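Long-range contact in gene 2 protein (Enterobacteria phage Sf6, PDB 5C12), which forms the large terminase subunit of the phage DNA-packaging motor, here its nuclease domain, which binds metal ions to cut DNA: residues A[32-37]-A[199-204]. The protein carries 1 engineered substitution. Sequence-based numbering, arbitrary orientation.
Sequences ATDAHK and LSFDKE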
ATOM      1  N   ALA A  32      -8.717  12.632  -3.446  1.00 14.24           N
ATOM      2  CA  ALA A  32      -8.236  11.557  -4.289  1.00 12.76           C
ATOM      3  C   ALA A  32      -9.323  10.602  -4.735  1.00 14.66           C
ATOM      4  O   ALA A  32      -9.115   9.822  -5.665  1.00 13.67           O
ATOM      5  CB  ALA A  32      -7.152  10.783  -3.573  1.00 12.02           C
ATOM      6  N   THR A  33     -10.462  10.629  -4.066  1.00 13.44           N
ATOM      7  CA  THR A  33     -11.594   9.802  -4.469  1.00 13.81           C
ATOM      8  C   THR A  33     -12.082  10.282  -5.831  1.00 13.87           C
ATOM      9  O   THR A  33     -12.427  11.453  -5.990  1.00 16.03           O
ATOM     10  CB  THR A  33     -12.711   9.864  -3.421  1.00 15.65           C
ATOM     11  OG1 THR A  33     -12.194   9.391  -2.163  1.00 17.00           O
ATOM     12  CG2 THR A  33     -13.887   8.996  -3.837  1.00 18.94           C
ATOM     13  N   ASP A  34     -12.021   9.384  -6.814  1.00 14.95           N
ATOM     14  CA  ASP A  34     -12.407   9.694  -8.189  1.00 15.50           C
ATOM     15  C   ASP A  34     -11.624  10.878  -8.770  1.00 15.33           C
ATOM     16  O   ASP A  34     -12.111  11.584  -9.659  1.00 17.44           O
ATOM     17  CB  ASP A  34     -13.929   9.931  -8.282  1.00 16.39           C
ATOM     18  CG  ASP A  34     -14.737   8.654  -8.177  1.00 21.11           C
ATOM     19  OD1 ASP A  34     -14.198   7.546  -8.438  1.00 18.31           O
ATOM     20  OD2 ASP A  34     -15.946   8.763  -7.850  1.00 25.32           O
ATOM     21  N   ALA A  35     -10.391  11.083  -8.308  1.00 16.01           N
ATOM     22  CA  ALA A  35      -9.578  12.165  -8.846  1.00 14.21           C
ATOM     23  C   ALA A  35      -9.373  12.020 -10.350  1.00 14.06           C
ATOM     24  O   ALA A  35      -9.299  13.016 -11.061  1.00 16.09           O
ATOM     25  CB  ALA A  35      -8.220  12.253  -8.147  1.00 13.14           C
ATOM     26  N   HIS A  36      -9.216  10.788 -10.827  1.00 14.53           N
ATOM     27  CA  HIS A  36      -9.023  10.583 -12.259  1.00 16.72           C
ATOM     28  C   HIS A  36     -10.241  11.046 -13.069  1.00 17.64           C
ATOM     29  O   HIS A  36     -10.091  11.561 -14.178  1.00 19.04           O
ATOM     30  CB  HIS A  36      -8.639   9.132 -12.592  1.00 15.56           C
ATOM     31  CG  HIS A  36      -9.738   8.131 -12.405  1.00 14.78           C
ATOM     32  ND1 HIS A  36     -10.216   7.759 -11.167  1.00 18.20           N
ATOM     33  CD2 HIS A  36     -10.420   7.384 -13.309  1.00 18.90           C
ATOM     34  CE1 HIS A  36     -11.167   6.854 -11.316  1.00 22.66           C
ATOM     35  NE2 HIS A  36     -11.312   6.613 -12.606  1.00 17.60           N
ATOM     36  N   LYS A  37     -11.433  10.916 -12.494  1.00 15.10           N
ATOM     37  CA  LYS A  37     -12.633  11.421 -13.140  1.00 17.25           C
ATOM     38  C   LYS A  37     -12.712  12.929 -13.046  1.00 20.59           C
ATOM     39  O   LYS A  37     -13.086  13.591 -14.014  1.00 22.95           O
ATOM     40  CB  LYS A  37     -13.871  10.774 -12.519  1.00 18.32           C
ATOM     41  CG  LYS A  37     -13.925   9.281 -12.734  1.00 20.30           C
ATOM     42  CD  LYS A  37     -15.178   8.664 -12.162  1.00 22.56           C
ATOM     43  CE  LYS A  37     -15.321   7.220 -12.612  1.00 28.56           C
ATOM     44  NZ  LYS A  37     -16.577   6.605 -12.104  1.00 31.39           N
ATOM     45  N   LEU A 199      -2.555   9.525  -7.169  1.00 11.57           N
ATOM     46  CA  LEU A 199      -3.252   8.289  -6.850  1.00 12.62           C
ATOM     47  C   LEU A 199      -4.728   8.625  -6.745  1.00 13.82           C
ATOM     48  O   LEU A 199      -5.103   9.567  -6.049  1.00 13.63           O
ATOM     49  CB  LEU A 199      -2.760   7.681  -5.543  1.00 11.84           C
ATOM     50  CG  LEU A 199      -3.203   6.222  -5.409  1.00 14.24           C
ATOM     51  CD1 LEU A 199      -2.490   5.325  -6.409  1.00 12.62           C
ATOM     52  CD2 LEU A 199      -2.979   5.747  -3.973  1.00 16.05           C
ATOM     53  N   SER A 200      -5.538   7.919  -7.517  1.00 11.57           N
ATOM     54  CA  SER A 200      -6.984   8.045  -7.506  1.00 12.02           C
ATOM     55  C   SER A 200      -7.627   6.799  -6.941  1.00 13.15           C
ATOM     56  O   SER A 200      -7.208   5.677  -7.236  1.00 12.99           O
ATOM     57  CB  SER A 200      -7.497   8.289  -8.921  1.00 12.44           C
ATOM     58  OG  SER A 200      -8.908   8.479  -8.925  1.00 14.38           O
ATOM     59  N   PHE A 201      -8.672   6.968  -6.132  1.00 12.78           N
ATOM     60  CA  PHE A 201      -9.488   5.837  -5.732  1.00 13.25           C
ATOM     61  C   PHE A 201     -10.734   5.712  -6.610  1.00 12.24           C
ATOM     62  O   PHE A 201     -11.562   6.595  -6.648  1.00 13.05           O
ATOM     63  CB  PHE A 201      -9.889   5.940  -4.257  1.00 11.00           C
ATOM     64  CG  PHE A 201      -8.714   6.003  -3.332  1.00 11.63           C
ATOM     65  CD1 PHE A 201      -8.022   4.853  -3.012  1.00 11.89           C
ATOM     66  CD2 PHE A 201      -8.306   7.216  -2.795  1.00 12.99           C
ATOM     67  CE1 PHE A 201      -6.912   4.916  -2.181  1.00 12.11           C
ATOM     68  CE2 PHE A 201      -7.206   7.283  -1.979  1.00 13.98           C
ATOM     69  CZ  PHE A 201      -6.518   6.129  -1.656  1.00 13.57           C
ATOM     70  N   ASP A 202     -10.858   4.625  -7.340  1.00 12.32           N
ATOM     71  CA  ASP A 202     -12.055   4.398  -8.145  1.00 12.19           C
ATOM     72  C   ASP A 202     -13.186   3.951  -7.221  1.00 16.14           C
ATOM     73  O   ASP A 202     -13.311   2.770  -6.897  1.00 14.68           O
ATOM     74  CB  ASP A 202     -11.757   3.372  -9.223  1.00 14.65           C
ATOM     75  CG  ASP A 202     -12.887   3.218 -10.221  1.00 19.86           C
ATOM     76  OD1 ASP A 202     -14.056   3.463  -9.869  1.00 18.95           O
ATOM     77  OD2 ASP A 202     -12.595   2.820 -11.362  1.00 22.24           O
ATOM     78  N   LYS A 203     -13.999   4.905  -6.782  1.00 13.84           N
ATOM     79  CA  LYS A 203     -14.978   4.640  -5.753  1.00 14.91           C
ATOM     80  C   LYS A 203     -16.011   3.602  -6.197  1.00 18.81           C
ATOM     81  O   LYS A 203     -16.382   2.729  -5.415  1.00 18.91           O
ATOM     82  CB  LYS A 203     -15.683   5.937  -5.320  1.00 17.42           C
ATOM     83  CG  LYS A 203     -16.728   5.725  -4.212  1.00 21.77           C
ATOM     84  CD  LYS A 203     -17.289   7.036  -3.693  1.00 30.72           C
ATOM     85  CE  LYS A 203     -18.237   6.791  -2.526  1.00 39.32           C
ATOM     86  NZ  LYS A 203     -18.775   8.056  -1.959  1.00 32.67           N
ATOM     87  N   GLU A 204     -16.457   3.672  -7.448  1.00 18.36           N
ATOM     88  CA  GLU A 204     -17.442   2.714  -7.934  1.00 21.73           C
ATOM     89  C   GLU A 204     -16.876   1.299  -7.947  1.00 20.48           C
ATOM     90  O   GLU A 204     -17.566   0.355  -7.590  1.00 23.09           O
ATOM     91  CB  GLU A 204     -17.915   3.080  -9.336  1.00 20.92           C
ATOM     92  CG  GLU A 204     -19.071   2.217  -9.817  1.00 42.76           C
ATOM     93  CD  GLU A 204     -19.585   2.633 -11.182  1.00 74.59           C
ATOM     94  OE1 GLU A 204     -19.738   3.852 -11.411  1.00 60.57           O
ATOM     95  OE2 GLU A 204     -19.828   1.741 -12.025  1.00 59.04           O
TER
HETATM   96  O   HOH W   1     -15.559   5.687  -9.529  1.00 20.72           O
HETATM   97  O   HOH W   2     -13.266   4.627 -13.432  1.00 27.01           O
HETATM   98  O   HOH W   3     -17.155   4.131 -13.122  1.00 35.35           O
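H36 meets S200 edge-on: in a nearly straight hydrogen bond, the hydroxyl OG lies in the imidazole plane, 2.7 Å from ND1. A type II beta turn, A32 to A35, joins the edge of the nuclease domain's mixed beta-sheet through a single bridge between T33 and F201. On its other side, strand 200-201, outermost in the sheet, pairs with strand 70-77, away from the metal site. F201 N donates to A32 O at 2.9 Å, and D34 N returns a bond to F201 O. A32 O also accepts from A35 N, the two donors on opposite faces of its plane. Small A32 suits a spot this close to the strand: its methyl CB lies 3.4 Å from L199 O and, oblique to the F201 ring, 3.8 Å from CD2; helix 208-218 packs on that phenylalanine, with F215 edge-to-face.

S200, small yet polar, points OG at the histidine, while H36 holds CG between its backbone N and carbonyl carbon (chi1 70°), which brings ND1 to the serine. The D34 side chain starts out away from residues 199-204, but its carboxylate turns back: OD1 takes the K203 N-H at 3.1 Å, from above the carboxylate plane, where helix 203-206 starts. D202, at the N-cap of that helix, accepts the A205 N-H on OD1. The two aspartates stand close, OD1 to OD1 4.3 Å, a likely repulsion eased by a shared water that donates to both and accepts from K37 NZ. A second water, in the H36 ring plane, lies 2.9 Å from NE2 and donates to D202 OD2.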